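Local coordinates for protein diaminopimelate decarboxylase (Phaeodactylum tricornutum, PDB 7JPJ) that probably decarboxylates diaminopimelate with the help of pyridoxal 5'-phosphate in lysine biosynthesis, works as an obligate dimer and can hold D-lysine, at residues G289-T301 against T308-L320. Numbering follows the deposited sequence.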
loop_
_atom_site.group_PDB
_atom_site.type_symbol
_atom_site.label_atom_id
_atom_site.label_comp_id
_atom_site.label_asym_id
_atom_site.label_seq_id
_atom_site.Cartn_x
_atom_site.Cartn_y
_atom_site.Cartn_z
ATOM N N GLY A 289 8.458 1.075 17.259
ATOM C CA GLY A 289 7.191 1.689 16.923
ATOM C C GLY A 289 6.043 0.718 17.098
ATOM O O GLY A 289 6.200 -0.494 16.957
ATOM N N ALA A 290 4.874 1.275 17.404
ATOM C CA ALA A 290 3.696 0.461 17.665
ATOM C C ALA A 290 2.447 1.206 17.225
ATOM O O ALA A 290 2.307 2.404 17.481
ATOM C CB ALA A 290 3.585 0.094 19.149
ATOM N N LEU A 291 1.545 0.483 16.562
ATOM C CA LEU A 291 0.239 1.026 16.213
ATOM C C LEU A 291 -0.710 0.875 17.395
ATOM O O LEU A 291 -0.852 -0.218 17.955
ATOM C CB LEU A 291 -0.326 0.318 14.981
ATOM C CG LEU A 291 -1.774 0.656 14.612
ATOM C CD1 LEU A 291 -1.885 2.075 14.071
ATOM C CD2 LEU A 291 -2.336 -0.348 13.620
ATOM N N VAL A 292 -1.356 1.973 17.776
ATOM C CA VAL A 292 -2.271 2.008 18.911
ATOM C C VAL A 292 -3.654 2.349 18.373
ATOM O O VAL A 292 -3.875 3.459 17.870
ATOM C CB VAL A 292 -1.827 3.019 19.975
ATOM C CG1 VAL A 292 -2.727 2.940 21.192
ATOM C CG2 VAL A 292 -0.380 2.776 20.361
ATOM N N SER A 293 -4.583 1.403 18.476
ATOM C CA SER A 293 -5.941 1.577 17.981
ATOM C C SER A 293 -6.937 1.114 19.036
ATOM O O SER A 293 -6.569 0.532 20.061
ATOM C CB SER A 293 -6.165 0.808 16.672
ATOM O OG SER A 293 -6.142 -0.591 16.898
ATOM N N LYS A 294 -8.213 1.375 18.770
ATOM C CA LYS A 294 -9.295 0.973 19.653
ATOM C C LYS A 294 -10.189 -0.040 18.954
ATOM O O LYS A 294 -10.348 -0.017 17.729
ATOM C CB LYS A 294 -10.125 2.182 20.111
ATOM C CG LYS A 294 -9.768 2.666 21.514
ATOM C CD LYS A 294 -10.498 3.953 21.892
ATOM C CE LYS A 294 -9.549 4.967 22.529
ATOM N NZ LYS A 294 -9.596 4.934 24.022
ATOM N N VAL A 295 -10.764 -0.941 19.749
ATOM C CA VAL A 295 -11.743 -1.908 19.262
ATOM C C VAL A 295 -13.084 -1.181 19.181
ATOM O O VAL A 295 -13.744 -0.957 20.196
ATOM C CB VAL A 295 -11.820 -3.145 20.159
ATOM C CG1 VAL A 295 -12.714 -4.201 19.527
ATOM C CG2 VAL A 295 -10.426 -3.700 20.412
ATOM N N GLN A 296 -13.486 -0.800 17.971
ATOM C CA GLN A 296 -14.720 -0.050 17.776
ATOM C C GLN A 296 -15.932 -0.937 17.529
ATOM O O GLN A 296 -17.060 -0.434 17.565
ATOM C CB GLN A 296 -14.562 0.936 16.613
ATOM C CG GLN A 296 -14.039 0.313 15.331
ATOM C CD GLN A 296 -15.105 0.188 14.259
ATOM O OE1 GLN A 296 -16.267 0.534 14.475
ATOM N NE2 GLN A 296 -14.715 -0.316 13.094
ATOM N N ASP A 297 -15.737 -2.233 17.289
ATOM C CA ASP A 297 -16.855 -3.141 17.070
ATOM C C ASP A 297 -16.381 -4.577 17.247
ATOM O O ASP A 297 -15.200 -4.882 17.071
ATOM C CB ASP A 297 -17.470 -2.954 15.678
ATOM C CG ASP A 297 -18.911 -3.424 15.608
ATOM O OD1 ASP A 297 -19.406 -4.016 16.591
ATOM O OD2 ASP A 297 -19.553 -3.199 14.565
ATOM N N LYS A 298 -17.324 -5.453 17.594
ATOM C CA LYS A 298 -17.050 -6.869 17.816
ATOM C C LYS A 298 -18.242 -7.675 17.318
ATOM O O LYS A 298 -19.349 -7.529 17.842
ATOM C CB LYS A 298 -16.783 -7.146 19.299
ATOM C CG LYS A 298 -16.365 -8.569 19.618
ATOM C CD LYS A 298 -16.164 -8.754 21.115
ATOM C CE LYS A 298 -15.779 -10.187 21.451
ATOM N NZ LYS A 298 -15.545 -10.383 22.911
ATOM N N VAL A 299 -18.020 -8.518 16.308
ATOM C CA VAL A 299 -19.091 -9.262 15.657
ATOM C C VAL A 299 -18.750 -10.748 15.655
ATOM O O VAL A 299 -17.602 -11.148 15.856
ATOM C CB VAL A 299 -19.344 -8.766 14.217
ATOM C CG1 VAL A 299 -19.624 -7.273 14.216
ATOM C CG2 VAL A 299 -18.157 -9.086 13.331
ATOM N N HIS A 300 -19.772 -11.571 15.421
ATOM C CA HIS A 300 -19.622 -13.018 15.466
ATOM C C HIS A 300 -20.295 -13.669 14.266
ATOM O O HIS A 300 -21.231 -13.120 13.677
ATOM C CB HIS A 300 -20.222 -13.612 16.756
ATOM C CG HIS A 300 -19.898 -12.835 17.993
ATOM N ND1 HIS A 300 -18.764 -13.068 18.745
ATOM C CD2 HIS A 300 -20.564 -11.835 18.617
ATOM C CE1 HIS A 300 -18.745 -12.242 19.776
ATOM N NE2 HIS A 300 -19.824 -11.482 19.723
ATOM N N THR A 301 -19.798 -14.852 13.912
ATOM C CA THR A 301 -20.462 -15.764 12.996
ATOM C C THR A 301 -20.659 -17.098 13.705
ATOM O O THR A 301 -20.019 -17.379 14.722
ATOM C CB THR A 301 -19.658 -15.969 11.701
ATOM O OG1 THR A 301 -18.274 -16.156 12.017
ATOM C CG2 THR A 301 -19.800 -14.766 10.786
ATOM N N THR A 308 -14.882 -15.084 15.841
ATOM C CA THR A 308 -15.191 -13.835 16.518
ATOM C C THR A 308 -14.250 -12.769 15.978
ATOM O O THR A 308 -13.031 -12.961 15.972
ATOM C CB THR A 308 -15.044 -13.971 18.035
ATOM O OG1 THR A 308 -16.158 -14.705 18.557
ATOM C CG2 THR A 308 -14.994 -12.601 18.696
ATOM N N PHE A 309 -14.817 -11.662 15.506
ATOM C CA PHE A 309 -14.064 -10.625 14.815
ATOM C C PHE A 309 -13.956 -9.381 15.687
ATOM O O PHE A 309 -14.968 -8.881 16.192
ATOM C CB PHE A 309 -14.723 -10.262 13.482
ATOM C CG PHE A 309 -14.775 -11.396 12.497
ATOM C CD1 PHE A 309 -15.793 -12.332 12.547
ATOM C CD2 PHE A 309 -13.810 -11.517 11.509
ATOM C CE1 PHE A 309 -15.841 -13.370 11.635
ATOM C CE2 PHE A 309 -13.857 -12.553 10.597
ATOM C CZ PHE A 309 -14.872 -13.480 10.659
ATOM N N LEU A 310 -12.731 -8.886 15.853
ATOM C CA LEU A 310 -12.476 -7.587 16.460
ATOM C C LEU A 310 -12.208 -6.582 15.347
ATOM O O LEU A 310 -11.239 -6.728 14.594
ATOM C CB LEU A 310 -11.287 -7.648 17.416
ATOM C CG LEU A 310 -11.416 -8.457 18.707
ATOM C CD1 LEU A 310 -10.205 -8.209 19.580
ATOM C CD2 LEU A 310 -12.691 -8.106 19.450
ATOM N N LYS A 311 -13.064 -5.570 15.239
ATOM C CA LYS A 311 -12.943 -4.542 14.214
ATOM C C LYS A 311 -12.323 -3.295 14.834
ATOM O O LYS A 311 -12.854 -2.750 15.807
ATOM C CB LYS A 311 -14.305 -4.218 13.600
ATOM C CG LYS A 311 -15.133 -5.446 13.239
ATOM C CD LYS A 311 -16.576 -5.080 12.935
ATOM C CE LYS A 311 -16.875 -5.173 11.453
ATOM N NZ LYS A 311 -18.284 -4.796 11.148
ATOM N N LEU A 312 -11.208 -2.848 14.266
ATOM C CA LEU A 312 -10.493 -1.683 14.764
ATOM C C LEU A 312 -10.924 -0.423 14.017
ATOM O O LEU A 312 -11.703 -0.468 13.062
ATOM C CB LEU A 312 -8.984 -1.876 14.618
ATOM C CG LEU A 312 -8.366 -3.202 15.056
ATOM C CD1 LEU A 312 -6.922 -3.267 14.590
ATOM C CD2 LEU A 312 -8.453 -3.367 16.565
ATOM N N ASP A 313 -10.403 0.718 14.471
ATOM C CA ASP A 313 -10.507 1.972 13.733
ATOM C C ASP A 313 -9.245 2.257 12.925
ATOM O O ASP A 313 -8.911 3.420 12.675
ATOM C CB ASP A 313 -10.827 3.136 14.675
ATOM C CG ASP A 313 -9.749 3.370 15.726
ATOM O OD1 ASP A 313 -8.815 2.549 15.840
ATOM O OD2 ASP A 313 -9.850 4.386 16.448
ATOM N N ALA A 314 -8.540 1.203 12.520
ATOM C CA ALA A 314 -7.328 1.310 11.724
ATOM C C ALA A 314 -7.268 0.103 10.797
ATOM O O ALA A 314 -8.147 -0.761 10.816
ATOM C CB ALA A 314 -6.089 1.394 12.618
ATOM N N GLY A 315 -6.222 0.043 9.980
ATOM C CA GLY A 315 -6.074 -1.092 9.081
ATOM C C GLY A 315 -4.913 -0.906 8.128
ATOM O O GLY A 315 -3.903 -0.280 8.469
ATOM N N MET A 316 -5.075 -1.460 6.922
ATOM C CA MET A 316 -4.040 -1.352 5.897
ATOM C C MET A 316 -3.687 0.098 5.578
ATOM O O MET A 316 -2.609 0.355 5.031
ATOM C CB MET A 316 -4.489 -2.077 4.630
ATOM C CG MET A 316 -5.941 -1.822 4.277
ATOM S SD MET A 316 -6.362 -2.379 2.622
ATOM C CE MET A 316 -5.793 -4.078 2.684
ATOM N N THR A 317 -4.574 1.045 5.902
ATOM C CA THR A 317 -4.238 2.462 5.835
ATOM C C THR A 317 -3.069 2.822 6.745
ATOM O O THR A 317 -2.413 3.844 6.522
ATOM C CB THR A 317 -5.450 3.308 6.224
ATOM O OG1 THR A 317 -6.078 2.730 7.377
ATOM C CG2 THR A 317 -6.454 3.370 5.088
ATOM N N ASP A 318 -2.799 2.013 7.760
ATOM C CA ASP A 318 -1.765 2.312 8.742
ATOM C C ASP A 318 -0.696 1.238 8.844
ATOM O O ASP A 318 0.480 1.565 9.030
ATOM C CB ASP A 318 -2.411 2.533 10.112
ATOM C CG ASP A 318 -3.678 3.356 10.021
ATOM O OD1 ASP A 318 -3.579 4.587 9.825
ATOM O OD2 ASP A 318 -4.774 2.766 10.116
ATOM N N VAL A 319 -1.065 -0.036 8.735
ATOM C CA VAL A 319 -0.108 -1.138 8.721
ATOM C C VAL A 319 -0.492 -2.056 7.566
ATOM O O VAL A 319 -1.506 -2.762 7.637
ATOM C CB VAL A 319 -0.074 -1.906 10.049
ATOM C CG1 VAL A 319 0.937 -3.032 9.981
ATOM C CG2 VAL A 319 0.264 -0.969 11.201
ATOM N N LEU A 320 0.313 -2.043 6.502
ATOM C CA LEU A 320 0.034 -2.812 5.298
ATOM C C LEU A 320 0.740 -4.161 5.265
ATOM O O LEU A 320 0.315 -5.046 4.514
ATOM C CB LEU A 320 0.432 -1.999 4.058
ATOM C CG LEU A 320 0.299 -2.646 2.679
ATOM C CD1 LEU A 320 -1.162 -2.816 2.288
ATOM C CD2 LEU A 320 1.059 -1.846 1.636
HETATM O O HOH W 1 -18.729 -2.417 12.022
#
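Opposite K311, strand 289-300 carries an extra residue, Q296 beside D297, making a classic beta bulge in an antiparallel hairpin of the mixed beta-sheet domain that accompanies the PLP-binding barrel in fold type III decarboxylases. K311 O accepts from both Q296 N (3.0 Å) and D297 N, while K311 N returns a bond to D297 O. The Q296 side chain bends at chi2 (107°) and brings NE2 to L312 O at 3.0 Å, the oxygen lying near the amide plane but NE2 standing well above the carbonyl plane of L312. With the side chain cut back to an alanine, L312 O and Q104 O of the second subunit would probably both lose the N-H groups that NE2 gives them. D297 and K311 run side by side in the same direction, D297 CB against K311 CD at 3.6 Å; their charges form only a long salt bridge (D297 OD2 to K311 NZ, 4.0 Å), spanned by a water. On the same face V299 CG2 meets F309 CB at 3.6 Å. On the other, K298 lies extended along L310, and H300 ND1 pairs with T308 OG1 at the ring edge (3.1 Å). Beyond the bulge, D313 OD1 takes K294 N, and D313 OD2 bonds T27 OG1. D297 OD2 and K311 NZ also bond S124 and Q104 of the second subunit, so both charged ends join the dimer interface, and their direct attraction is probably weak.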